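Local coordinates for protein TRAS1 ORF2p (Bombyx mori, PDB 1WDU) that is the N-terminal endonuclease domain of a telomere-specific non-LTR retrotransposon and probably cuts target DNA for insertion of the element, at residues V70-A75 against G79-A84; I95-L100 against I105-I110; A42-A47 against G222-E227; R206-F211 against S232-M237. The protein carries 1 engineered substitution. All coordinates share one frame; numbering follows the deposited sequence.

Contact 1. Residues V70-A75 against G79-A84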
loop_
_atom_site.group_PDB
_atom_site.type_symbol
_atom_site.label_atom_id
_atom_site.label_comp_id
_atom_site.label_asym_id
_atom_site.label_seq_id
_atom_site.Cartn_x
_atom_site.Cartn_y
_atom_site.Cartn_z
ATOM N N VAL A 70 8.063 -12.037 -3.833
ATOM C CA VAL A 70 6.724 -11.657 -3.416
ATOM C C VAL A 70 6.407 -12.161 -2.016
ATOM O O VAL A 70 6.586 -13.337 -1.709
ATOM C CB VAL A 70 5.660 -12.188 -4.396
ATOM C CG1 VAL A 70 4.267 -11.741 -3.948
ATOM C CG2 VAL A 70 5.953 -11.675 -5.797
ATOM N N PHE A 71 5.933 -11.253 -1.173
ATOM C CA PHE A 71 5.583 -11.580 0.204
ATOM C C PHE A 71 4.097 -11.364 0.333
ATOM O O PHE A 71 3.594 -10.268 0.084
ATOM C CB PHE A 71 6.369 -10.683 1.154
ATOM C CG PHE A 71 7.841 -10.755 0.923
ATOM C CD1 PHE A 71 8.429 -10.029 -0.114
ATOM C CD2 PHE A 71 8.631 -11.641 1.656
ATOM C CE1 PHE A 71 9.778 -10.192 -0.427
ATOM C CE2 PHE A 71 9.985 -11.813 1.350
ATOM C CZ PHE A 71 10.558 -11.092 0.309
ATOM N N GLN A 72 3.399 -12.425 0.712
ATOM C CA GLN A 72 1.957 -12.388 0.814
ATOM C C GLN A 72 1.389 -12.453 2.213
ATOM O O GLN A 72 2.045 -12.887 3.161
ATOM C CB GLN A 72 1.372 -13.536 0.002
ATOM C CG GLN A 72 1.937 -13.634 -1.397
ATOM C CD GLN A 72 1.330 -14.776 -2.185
ATOM O OE1 GLN A 72 1.264 -15.903 -1.703
ATOM N NE2 GLN A 72 0.894 -14.491 -3.404
ATOM N N SER A 73 0.144 -12.010 2.319
ATOM C CA SER A 73 -0.586 -12.041 3.566
ATOM C C SER A 73 -1.123 -13.469 3.665
ATOM O O SER A 73 -1.122 -14.209 2.679
ATOM C CB SER A 73 -1.739 -11.039 3.513
ATOM O OG SER A 73 -2.591 -11.305 2.409
ATOM N N THR A 74 -1.580 -13.852 4.850
ATOM C CA THR A 74 -2.109 -15.193 5.073
ATOM C C THR A 74 -3.128 -15.599 4.015
ATOM O O THR A 74 -4.134 -14.915 3.815
ATOM C CB THR A 74 -2.777 -15.288 6.444
ATOM O OG1 THR A 74 -1.898 -14.736 7.431
ATOM C CG2 THR A 74 -3.076 -16.744 6.785
ATOM N N ALA A 75 -2.871 -16.724 3.353
ATOM C CA ALA A 75 -3.762 -17.221 2.312
ATOM C C ALA A 75 -5.019 -17.852 2.892
ATOM O O ALA A 75 -5.001 -18.398 3.993
ATOM C CB ALA A 75 -3.030 -18.234 1.436
ATOM N N GLY A 79 -7.054 -20.292 -1.511
ATOM C CA GLY A 79 -5.814 -19.717 -2.002
ATOM C C GLY A 79 -5.810 -18.203 -2.127
ATOM O O GLY A 79 -4.809 -17.621 -2.545
ATOM N N THR A 80 -6.920 -17.567 -1.754
ATOM C CA THR A 80 -7.062 -16.114 -1.838
ATOM C C THR A 80 -6.117 -15.304 -0.949
ATOM O O THR A 80 -6.075 -15.474 0.269
ATOM C CB THR A 80 -8.524 -15.678 -1.537
ATOM O OG1 THR A 80 -9.290 -15.750 -2.743
ATOM C CG2 THR A 80 -8.583 -14.246 -1.007
ATOM N N VAL A 81 -5.367 -14.416 -1.593
ATOM C CA VAL A 81 -4.429 -13.532 -0.913
ATOM C C VAL A 81 -4.962 -12.123 -1.137
ATOM O O VAL A 81 -5.150 -11.692 -2.272
ATOM C CB VAL A 81 -3.013 -13.662 -1.508
ATOM C CG1 VAL A 81 -2.065 -12.710 -0.812
ATOM C CG2 VAL A 81 -2.526 -15.111 -1.363
ATOM N N LYS A 82 -5.222 -11.411 -0.054
ATOM C CA LYS A 82 -5.772 -10.068 -0.160
ATOM C C LYS A 82 -4.722 -8.970 -0.278
ATOM O O LYS A 82 -5.002 -7.907 -0.816
ATOM C CB LYS A 82 -6.692 -9.806 1.035
ATOM C CG LYS A 82 -7.732 -10.904 1.193
ATOM C CD LYS A 82 -8.672 -10.655 2.348
ATOM C CE LYS A 82 -9.608 -11.843 2.539
ATOM N NZ LYS A 82 -10.452 -11.654 3.746
ATOM N N ALA A 83 -3.515 -9.232 0.210
ATOM C CA ALA A 83 -2.446 -8.245 0.149
ATOM C C ALA A 83 -1.070 -8.876 -0.044
ATOM O O ALA A 83 -0.808 -10.002 0.380
ATOM C CB ALA A 83 -2.455 -7.400 1.398
ATOM N N ALA A 84 -0.191 -8.140 -0.709
ATOM C CA ALA A 84 1.147 -8.631 -0.952
ATOM C C ALA A 84 2.101 -7.494 -1.246
ATOM O O ALA A 84 1.696 -6.381 -1.589
ATOM C CB ALA A 84 1.141 -9.614 -2.106
HETATM O O HOH W 1 -4.904 -12.768 2.739
#
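A chi1 of 57° tucks S73 OG between its own backbone N and carbonyl carbon, and from there the hydroxyl reaches A83 on the returning chain. OG donates to A83 O at 3.0 Å, in the carbonyl plane and on a lone pair, while S73 N donates to the same A83 O at 2.9 Å from a position tilted 23° out of that plane. One carbonyl oxygen thus takes two donors from a single serine, which fixes the rotation of the hydroxyl. An ordered water extends the network: it donates to S73 OG over 2.8 Å and to T74 O, and accepts from K82 N. With alanine in place of S73, A83 O would probably lose its lone-pair donor and the water one of its acceptors, leaving the turn end of the hairpin less firmly held. Beside this polar knot, Q72 swings CG away from its carbonyl carbon (chi1 -49°) and then runs out extended, crossing V81 at about a right angle; its CB lies 3.6 Å from V81 CG1, and the amide end passes V81 CG2. Q72 and A84 form a non-hydrogen-bonded antiparallel pair, flanked by a CA-H...O contact of 3.1 Å from A84 CA to F71 O. V70 CG1 reaches the methyl of A84 at 4.2 Å. The hairpin of strands 69-72 and 83-87 lies at one margin of the six-stranded sheet: backbone bonds join A84 to I51 of strand 48-52, and the F71 side chain turns to V94 and Q96 of strand 93-96.

Contact 2. Residues I95-L100 against I105-I110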
loop_
_atom_site.group_PDB
_atom_site.type_symbol
_atom_site.label_atom_id
_atom_site.label_comp_id
_atom_site.label_asym_id
_atom_site.label_seq_id
_atom_site.Cartn_x
_atom_site.Cartn_y
_atom_site.Cartn_z
ATOM N N ILE A 95 13.435 -8.105 5.038
ATOM C CA ILE A 95 13.199 -8.836 6.269
ATOM C C ILE A 95 11.702 -9.040 6.454
ATOM O O ILE A 95 10.920 -8.095 6.348
ATOM C CB ILE A 95 13.788 -8.102 7.501
ATOM C CG1 ILE A 95 13.120 -8.618 8.775
ATOM C CG2 ILE A 95 13.632 -6.604 7.349
ATOM C CD1 ILE A 95 13.746 -8.098 10.029
ATOM N N GLN A 96 11.312 -10.279 6.730
ATOM C CA GLN A 96 9.905 -10.623 6.916
ATOM C C GLN A 96 9.467 -10.591 8.375
ATOM O O GLN A 96 10.245 -10.893 9.283
ATOM C CB GLN A 96 9.616 -12.030 6.375
ATOM C CG GLN A 96 10.063 -12.295 4.953
ATOM C CD GLN A 96 9.686 -13.695 4.502
ATOM O OE1 GLN A 96 8.507 -14.026 4.408
ATOM N NE2 GLN A 96 10.684 -14.523 4.227
ATOM N N TYR A 97 8.203 -10.251 8.591
ATOM C CA TYR A 97 7.650 -10.221 9.938
ATOM C C TYR A 97 6.384 -11.071 10.002
ATOM O O TYR A 97 5.269 -10.552 10.012
ATOM C CB TYR A 97 7.353 -8.786 10.358
ATOM C CG TYR A 97 8.588 -7.922 10.396
ATOM C CD1 TYR A 97 8.883 -7.044 9.350
ATOM C CD2 TYR A 97 9.484 -7.998 11.471
ATOM C CE1 TYR A 97 10.039 -6.257 9.374
ATOM C CE2 TYR A 97 10.639 -7.225 11.503
ATOM C CZ TYR A 97 10.910 -6.354 10.456
ATOM O OH TYR A 97 12.035 -5.558 10.504
ATOM N N PRO A 98 6.549 -12.402 10.042
ATOM C CA PRO A 98 5.426 -13.344 10.104
ATOM C C PRO A 98 4.439 -13.006 11.225
ATOM O O PRO A 98 3.237 -13.168 11.067
ATOM C CB PRO A 98 6.113 -14.692 10.332
ATOM C CG PRO A 98 7.451 -14.514 9.672
ATOM C CD PRO A 98 7.840 -13.115 10.084
ATOM N N GLN A 99 4.954 -12.533 12.353
ATOM C CA GLN A 99 4.106 -12.184 13.489
ATOM C C GLN A 99 3.156 -11.024 13.206
ATOM O O GLN A 99 2.088 -10.932 13.811
ATOM C CB GLN A 99 4.966 -11.825 14.712
ATOM C CG GLN A 99 5.739 -12.990 15.291
ATOM C CD GLN A 99 4.828 -14.111 15.769
ATOM O OE1 GLN A 99 4.056 -13.943 16.721
ATOM N NE2 GLN A 99 4.909 -15.261 15.106
ATOM N N LEU A 100 3.544 -10.137 12.295
ATOM C CA LEU A 100 2.717 -8.976 11.995
ATOM C C LEU A 100 1.797 -9.166 10.809
ATOM O O LEU A 100 0.801 -8.457 10.669
ATOM C CB LEU A 100 3.605 -7.760 11.755
ATOM C CG LEU A 100 4.535 -7.423 12.917
ATOM C CD1 LEU A 100 5.481 -6.303 12.513
ATOM C CD2 LEU A 100 3.703 -7.037 14.134
ATOM N N ILE A 105 -3.142 -7.866 6.052
ATOM C CA ILE A 105 -1.949 -7.046 5.920
ATOM C C ILE A 105 -0.685 -7.886 5.855
ATOM O O ILE A 105 -0.616 -8.996 6.414
ATOM C CB ILE A 105 -1.770 -6.020 7.087
ATOM C CG1 ILE A 105 -1.236 -6.725 8.330
ATOM C CG2 ILE A 105 -3.086 -5.291 7.389
ATOM C CD1 ILE A 105 -0.776 -5.756 9.404
ATOM N N VAL A 106 0.301 -7.360 5.136
ATOM C CA VAL A 106 1.587 -8.017 5.017
ATOM C C VAL A 106 2.608 -6.917 5.320
ATOM O O VAL A 106 2.541 -5.799 4.787
ATOM C CB VAL A 106 1.789 -8.659 3.605
ATOM C CG1 VAL A 106 1.835 -7.594 2.523
ATOM C CG2 VAL A 106 3.064 -9.515 3.602
ATOM N N VAL A 107 3.519 -7.230 6.232
ATOM C CA VAL A 107 4.523 -6.281 6.666
ATOM C C VAL A 107 5.906 -6.786 6.285
ATOM O O VAL A 107 6.271 -7.943 6.561
ATOM C CB VAL A 107 4.451 -6.080 8.203
ATOM C CG1 VAL A 107 5.416 -4.983 8.638
ATOM C CG2 VAL A 107 3.011 -5.752 8.620
ATOM N N VAL A 108 6.677 -5.906 5.659
ATOM C CA VAL A 108 8.017 -6.256 5.224
ATOM C C VAL A 108 8.976 -5.090 5.370
ATOM O O VAL A 108 8.649 -3.965 4.989
ATOM C CB VAL A 108 7.995 -6.714 3.749
ATOM C CG1 VAL A 108 9.279 -6.331 3.054
ATOM C CG2 VAL A 108 7.776 -8.218 3.689
ATOM N N GLY A 109 10.157 -5.366 5.923
ATOM C CA GLY A 109 11.159 -4.329 6.073
ATOM C C GLY A 109 12.147 -4.359 4.913
ATOM O O GLY A 109 12.413 -5.423 4.350
ATOM N N ILE A 110 12.648 -3.188 4.525
ATOM C CA ILE A 110 13.650 -3.067 3.466
ATOM C C ILE A 110 14.795 -2.278 4.089
ATOM O O ILE A 110 14.575 -1.355 4.881
ATOM C CB ILE A 110 13.142 -2.311 2.208
ATOM C CG1 ILE A 110 12.525 -0.968 2.602
ATOM C CG2 ILE A 110 12.157 -3.185 1.425
ATOM C CD1 ILE A 110 12.020 -0.179 1.402
#
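Y97 turns the edge of its ring, not a face, to the neighbouring strand: V107 O lies in the ring plane, 3.9 Å from Y97 CD1, and CE1 comes to 3.6 Å from G109 N. CG stands anti to the carbonyl carbon (chi1 -62°), which carries the ring across the backbone of V107 to G109. I95 meets the same glycine with its CG2 branch, 3.4 Å from G109 O, and the lack of a side chain at G109 is what allows CG2 and the tyrosine edge to come so near. V107 divides its two methyls: CG2 rests 3.8 Å from L100 CB, whereas CG1 touches both L100 CD1 and Y97 CD1. Beyond it, I105 CD1 lies 3.4 Å from L100 O. In the backbone, I95 and G109 form a hydrogen-bonded antiparallel pair, I95 N to G109 O at 3.0 Å and G109 N to I95 O at 2.9 Å; past Q96 the chain leaves the strand, and L100 N bonds back to Y97 O. V140 of helix 131-142 also packs on I105 and V107. The arrangement is a beta hairpin at the margin of the seven-stranded sheet in the four-layered alpha/beta sandwich characteristic of DNase I-like nucleases.

Contact 3. Residues A42-A47 against G222-E227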
loop_
_atom_site.group_PDB
_atom_site.type_symbol
_atom_site.label_atom_id
_atom_site.label_comp_id
_atom_site.label_asym_id
_atom_site.label_seq_id
_atom_site.Cartn_x
_atom_site.Cartn_y
_atom_site.Cartn_z
ATOM N N ALA A 42 8.507 -2.634 -14.702
ATOM C CA ALA A 42 9.674 -2.744 -15.575
ATOM C C ALA A 42 9.934 -1.377 -16.196
ATOM O O ALA A 42 11.035 -0.841 -16.103
ATOM C CB ALA A 42 9.425 -3.774 -16.669
ATOM N N THR A 43 8.895 -0.818 -16.812
ATOM C CA THR A 43 8.967 0.485 -17.466
ATOM C C THR A 43 9.461 1.587 -16.538
ATOM O O THR A 43 10.450 2.257 -16.832
ATOM C CB THR A 43 7.589 0.902 -18.013
ATOM O OG1 THR A 43 7.122 -0.086 -18.938
ATOM C CG2 THR A 43 7.686 2.241 -18.719
ATOM N N ARG A 44 8.758 1.776 -15.425
ATOM C CA ARG A 44 9.116 2.796 -14.445
ATOM C C ARG A 44 10.362 2.444 -13.634
ATOM O O ARG A 44 10.884 3.283 -12.898
ATOM C CB ARG A 44 7.962 3.025 -13.477
ATOM C CG ARG A 44 6.843 3.871 -14.015
ATOM C CD ARG A 44 5.966 4.327 -12.866
ATOM N NE ARG A 44 5.111 5.445 -13.249
ATOM C CZ ARG A 44 4.082 5.350 -14.080
ATOM N NH1 ARG A 44 3.769 4.179 -14.621
ATOM N NH2 ARG A 44 3.374 6.434 -14.376
ATOM N N LYS A 45 10.833 1.209 -13.773
ATOM C CA LYS A 45 11.999 0.749 -13.029
ATOM C C LYS A 45 11.706 0.927 -11.544
ATOM O O LYS A 45 12.472 1.552 -10.803
ATOM C CB LYS A 45 13.253 1.533 -13.447
ATOM C CG LYS A 45 13.902 1.000 -14.733
ATOM C CD LYS A 45 14.991 1.926 -15.267
ATOM C CE LYS A 45 14.408 3.231 -15.804
ATOM N NZ LYS A 45 15.459 4.130 -16.377
ATOM N N ALA A 46 10.569 0.376 -11.129
ATOM C CA ALA A 46 10.133 0.452 -9.744
ATOM C C ALA A 46 10.879 -0.568 -8.892
ATOM O O ALA A 46 11.277 -1.624 -9.376
ATOM C CB ALA A 46 8.636 0.207 -9.662
ATOM N N ALA A 47 11.077 -0.244 -7.623
ATOM C CA ALA A 47 11.760 -1.154 -6.719
ATOM C C ALA A 47 10.743 -1.940 -5.906
ATOM O O ALA A 47 10.977 -3.099 -5.567
ATOM C CB ALA A 47 12.672 -0.374 -5.781
ATOM N N GLY A 222 6.544 12.955 -5.046
ATOM C CA GLY A 222 6.001 12.500 -6.307
ATOM C C GLY A 222 4.747 11.656 -6.218
ATOM O O GLY A 222 4.389 10.985 -7.188
ATOM N N TRP A 223 4.064 11.689 -5.074
ATOM C CA TRP A 223 2.842 10.902 -4.910
ATOM C C TRP A 223 1.821 11.336 -5.941
ATOM O O TRP A 223 1.405 12.490 -5.969
ATOM C CB TRP A 223 2.233 11.087 -3.513
ATOM C CG TRP A 223 1.215 10.021 -3.181
ATOM C CD1 TRP A 223 1.427 8.891 -2.441
ATOM C CD2 TRP A 223 -0.149 9.953 -3.632
ATOM N NE1 TRP A 223 0.286 8.126 -2.404
ATOM C CE2 TRP A 223 -0.697 8.752 -3.125
ATOM C CE3 TRP A 223 -0.960 10.789 -4.414
ATOM C CZ2 TRP A 223 -2.027 8.362 -3.377
ATOM C CZ3 TRP A 223 -2.283 10.403 -4.666
ATOM C CH2 TRP A 223 -2.801 9.196 -4.146
ATOM N N ARG A 224 1.408 10.405 -6.785
ATOM C CA ARG A 224 0.428 10.711 -7.810
ATOM C C ARG A 224 -0.332 9.451 -8.171
ATOM O O ARG A 224 0.085 8.342 -7.829
ATOM C CB ARG A 224 1.110 11.285 -9.066
ATOM C CG ARG A 224 2.290 10.469 -9.567
ATOM C CD ARG A 224 2.664 10.788 -11.014
ATOM N NE ARG A 224 3.800 9.979 -11.467
ATOM C CZ ARG A 224 4.131 9.776 -12.743
ATOM N NH1 ARG A 224 3.416 10.319 -13.724
ATOM N NH2 ARG A 224 5.179 9.016 -13.044
ATOM N N VAL A 225 -1.447 9.636 -8.867
ATOM C CA VAL A 225 -2.287 8.531 -9.295
ATOM C C VAL A 225 -2.146 8.299 -10.793
ATOM O O VAL A 225 -2.475 9.173 -11.593
ATOM C CB VAL A 225 -3.784 8.811 -9.002
ATOM C CG1 VAL A 225 -4.640 7.666 -9.523
ATOM C CG2 VAL A 225 -4.002 9.003 -7.517
ATOM N N ASP A 226 -1.645 7.129 -11.173
ATOM C CA ASP A 226 -1.519 6.799 -12.585
ATOM C C ASP A 226 -2.929 6.662 -13.128
ATOM O O ASP A 226 -3.633 5.704 -12.800
ATOM C CB ASP A 226 -0.788 5.477 -12.776
ATOM C CG ASP A 226 0.707 5.643 -12.816
ATOM O OD1 ASP A 226 1.261 6.273 -11.889
ATOM O OD2 ASP A 226 1.325 5.138 -13.777
ATOM N N GLU A 227 -3.337 7.629 -13.945
ATOM C CA GLU A 227 -4.665 7.639 -14.546
ATOM C C GLU A 227 -5.125 6.213 -14.866
ATOM O O GLU A 227 -6.318 5.909 -14.816
ATOM C CB GLU A 227 -4.642 8.502 -15.814
ATOM C CG GLU A 227 -4.136 9.922 -15.563
ATOM C CD GLU A 227 -3.932 10.725 -16.840
ATOM O OE1 GLU A 227 -3.135 10.293 -17.700
ATOM O OE2 GLU A 227 -4.565 11.797 -16.980
#
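R44 and D226 face each other with their CA atoms 11.5 Å apart, so the two backbones stay well separated and the contact is made by long side chains. On the R44 side, helix 31-44 ends in a Schellman motif: K45, at a positive phi of 57°, is its C-prime residue, and K45 N bonds to A42 O. Opposite runs strand 220-225, the last strand at one margin of the six-stranded sheet in this alpha/beta sandwich, where R224 is bonded through its backbone to V238. R44 CG is anti to the carbonyl carbon (chi1 -78°), and the chain stays extended from CG to NE, so that the guanidinium meets the acid from the opposite direction. As modelled, the carboxylate of D226 sits over one face of that group, with the two planes 60° apart and OD1 offset toward the rim. A salt bridge joins R44 NH2 and D226 OD2, but OD2 crowds its neighbours, which makes both the 2.5 Å separation and the orientation of the carboxylate doubtful; the ion pair itself is plausible. R44 also packs on L23 and L229, and its NH1 makes a long, weak ion pair with E40. R224 comes up to the edge of the R44 guanidinium, whose NH2 lies over a face of the R224 group. Both groups carry only donors here, and R44 NH2 stands 3.4 Å from R224 NH2.

Contact 4. Residues R206-F211 against S232-M237. With PO4 (phosphate ion), chain C.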
loop_
_atom_site.group_PDB
_atom_site.type_symbol
_atom_site.label_atom_id
_atom_site.label_comp_id
_atom_site.label_asym_id
_atom_site.label_seq_id
_atom_site.Cartn_x
_atom_site.Cartn_y
_atom_site.Cartn_z
ATOM N N ARG A 206 -12.368 7.638 -4.039
ATOM C CA ARG A 206 -10.987 7.571 -3.578
ATOM C C ARG A 206 -11.026 6.847 -2.238
ATOM O O ARG A 206 -11.305 7.455 -1.206
ATOM C CB ARG A 206 -10.384 8.979 -3.409
ATOM C CG ARG A 206 -9.881 9.617 -4.707
ATOM C CD ARG A 206 -9.474 11.091 -4.526
ATOM N NE ARG A 206 -8.256 11.290 -3.735
ATOM C CZ ARG A 206 -7.021 11.346 -4.237
ATOM N NH1 ARG A 206 -6.813 11.217 -5.544
ATOM N NH2 ARG A 206 -5.984 11.555 -3.432
ATOM N N VAL A 207 -10.765 5.544 -2.267
ATOM C CA VAL A 207 -10.786 4.738 -1.053
ATOM C C VAL A 207 -9.414 4.151 -0.719
ATOM O O VAL A 207 -9.253 3.463 0.294
ATOM C CB VAL A 207 -11.836 3.597 -1.158
ATOM C CG1 VAL A 207 -13.232 4.191 -1.265
ATOM C CG2 VAL A 207 -11.555 2.718 -2.364
ATOM N N ASP A 208 -8.427 4.437 -1.565
ATOM C CA ASP A 208 -7.065 3.956 -1.348
ATOM C C ASP A 208 -6.258 5.018 -0.592
ATOM O O ASP A 208 -6.263 6.191 -0.956
ATOM C CB ASP A 208 -6.391 3.640 -2.686
ATOM C CG ASP A 208 -7.122 2.559 -3.463
ATOM O OD1 ASP A 208 -7.989 2.907 -4.300
ATOM O OD2 ASP A 208 -6.839 1.359 -3.231
ATOM N N VAL A 209 -5.565 4.608 0.461
ATOM C CA VAL A 209 -4.794 5.557 1.253
ATOM C C VAL A 209 -3.353 5.108 1.448
ATOM O O VAL A 209 -3.056 3.908 1.478
ATOM C CB VAL A 209 -5.432 5.786 2.674
ATOM C CG1 VAL A 209 -4.997 7.136 3.228
ATOM C CG2 VAL A 209 -6.950 5.716 2.598
ATOM N N THR A 210 -2.465 6.095 1.553
ATOM C CA THR A 210 -1.042 5.873 1.778
ATOM C C THR A 210 -0.668 6.809 2.920
ATOM O O THR A 210 -0.925 8.008 2.848
ATOM C CB THR A 210 -0.184 6.262 0.551
ATOM O OG1 THR A 210 -0.673 5.600 -0.620
ATOM C CG2 THR A 210 1.271 5.875 0.781
ATOM N N PHE A 211 -0.074 6.276 3.976
ATOM C CA PHE A 211 0.308 7.111 5.101
ATOM C C PHE A 211 1.592 6.613 5.731
ATOM O O PHE A 211 1.967 5.451 5.561
ATOM C CB PHE A 211 -0.841 7.190 6.124
ATOM C CG PHE A 211 -1.455 5.860 6.480
ATOM C CD1 PHE A 211 -0.970 5.114 7.546
ATOM C CD2 PHE A 211 -2.568 5.391 5.798
ATOM C CE1 PHE A 211 -1.590 3.922 7.939
ATOM C CE2 PHE A 211 -3.196 4.191 6.187
ATOM C CZ PHE A 211 -2.702 3.465 7.257
ATOM N N SER A 232 -8.569 -2.314 -13.683
ATOM C CA SER A 232 -9.387 -3.146 -12.811
ATOM C C SER A 232 -10.205 -2.262 -11.876
ATOM O O SER A 232 -10.209 -2.461 -10.659
ATOM C CB SER A 232 -8.500 -4.095 -11.990
ATOM O OG SER A 232 -7.712 -3.391 -11.044
ATOM N N ASP A 233 -10.890 -1.279 -12.454
ATOM C CA ASP A 233 -11.717 -0.349 -11.688
ATOM C C ASP A 233 -10.904 0.497 -10.715
ATOM O O ASP A 233 -11.358 1.553 -10.278
ATOM C CB ASP A 233 -12.803 -1.102 -10.915
ATOM C CG ASP A 233 -13.897 -1.637 -11.816
ATOM O OD1 ASP A 233 -14.858 -2.233 -11.282
ATOM O OD2 ASP A 233 -13.799 -1.461 -13.052
ATOM N N HIS A 234 -9.712 0.023 -10.372
ATOM C CA HIS A 234 -8.835 0.738 -9.456
ATOM C C HIS A 234 -7.665 1.331 -10.223
ATOM O O HIS A 234 -7.125 0.698 -11.127
ATOM C CB HIS A 234 -8.303 -0.211 -8.374
ATOM C CG HIS A 234 -9.241 -0.408 -7.224
ATOM N ND1 HIS A 234 -9.445 0.554 -6.258
ATOM C CD2 HIS A 234 -10.032 -1.454 -6.885
ATOM C CE1 HIS A 234 -10.320 0.109 -5.374
ATOM N NE2 HIS A 234 -10.692 -1.107 -5.732
ATOM N N ASN A 235 -7.286 2.552 -9.862
ATOM C CA ASN A 235 -6.162 3.212 -10.506
ATOM C C ASN A 235 -4.903 3.065 -9.665
ATOM O O ASN A 235 -4.924 3.262 -8.444
ATOM C CB ASN A 235 -6.456 4.696 -10.723
ATOM C CG ASN A 235 -7.546 4.925 -11.742
ATOM O OD1 ASN A 235 -7.778 4.086 -12.616
ATOM N ND2 ASN A 235 -8.215 6.067 -11.648
ATOM N N GLY A 236 -3.805 2.708 -10.321
ATOM C CA GLY A 236 -2.552 2.556 -9.612
ATOM C C GLY A 236 -2.032 3.899 -9.123
ATOM O O GLY A 236 -2.457 4.962 -9.597
ATOM N N MET A 237 -1.123 3.846 -8.153
ATOM C CA MET A 237 -0.516 5.041 -7.591
ATOM C C MET A 237 0.990 4.855 -7.560
ATOM O O MET A 237 1.491 3.725 -7.660
ATOM C CB MET A 237 -1.057 5.301 -6.188
ATOM C CG MET A 237 -2.471 5.832 -6.212
ATOM S SD MET A 237 -3.428 5.412 -4.746
ATOM C CE MET A 237 -3.908 3.714 -5.152
HETATM P P PO4 C . -12.610 -4.062 -3.903
HETATM O O1 PO4 C . -13.998 -4.776 -3.734
HETATM O O2 PO4 C . -12.579 -3.065 -5.041
HETATM O O3 PO4 C . -12.096 -3.543 -2.551
HETATM O O4 PO4 C . -11.643 -5.200 -4.280
#
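D208 OD1 accepts from two groups: T193 OG1 makes one hydrogen bond to it, and H234 ND1 adds a weak one, 3.4 Å long and bent. The carboxylate and the imidazole are nearly perpendicular, their planes 83° apart, and OD1 lies at the ring edge beside ND1. At another edge of the same imidazole, H234 NE2 donates to O2 of a phosphate ion at 2.8 Å with an N-H...O angle of 156°, O2 lying in the ring plane. The histidine therefore bridges the buried aspartate and the anion, which probably came from the crystallisation liquor and is also bonded by Y123 OH. V207 CG2 comes within 4.2 Å of H234 CE1, and F194 packs edge-to-face with the ring. The M237 side chain crosses D208 at a slant: it bends at chi3, -80°, and sets the CE methyl 3.5 Å from D208 CB and close to CG, so the acid is packed by carbon as well as bonded. Replacing H234 with an alanine would probably leave D208 OD1 without its imidazole partner and the phosphate without the NE2 donor. D154 touches V207, D208 and H234, and Q24 lies against D208 and M237, so two sheets meet at this point. The run S232-D233-H234 matches the Ser-Asp-His signature of DNase I-like nucleases, and a histidine bonded to an aspartate and to a phosphate is consistent with the site where such enzymes handle the scissile phosphate.

Overall arrangement
From the N terminus, the chain passes through strand 20-26 and helix 31-44, whose end opens the long loop that contact 3 closes at 222-227. Nested within it, contact 1 closes a short hairpin loop, and contact 2 then closes another in series; the two touch, V106 CG1 packing on A84 CA, so the two sheets pack together there. Contact 4 opens at 206-211, before contact 3 closes, and itself closes at 232-237: these two cross. They touch as well, W223 packing on M237. Contacts 1 and 3 tie into the six-stranded sheet, contact 2 lies in the seven-stranded one, and contact 4 reaches between the two.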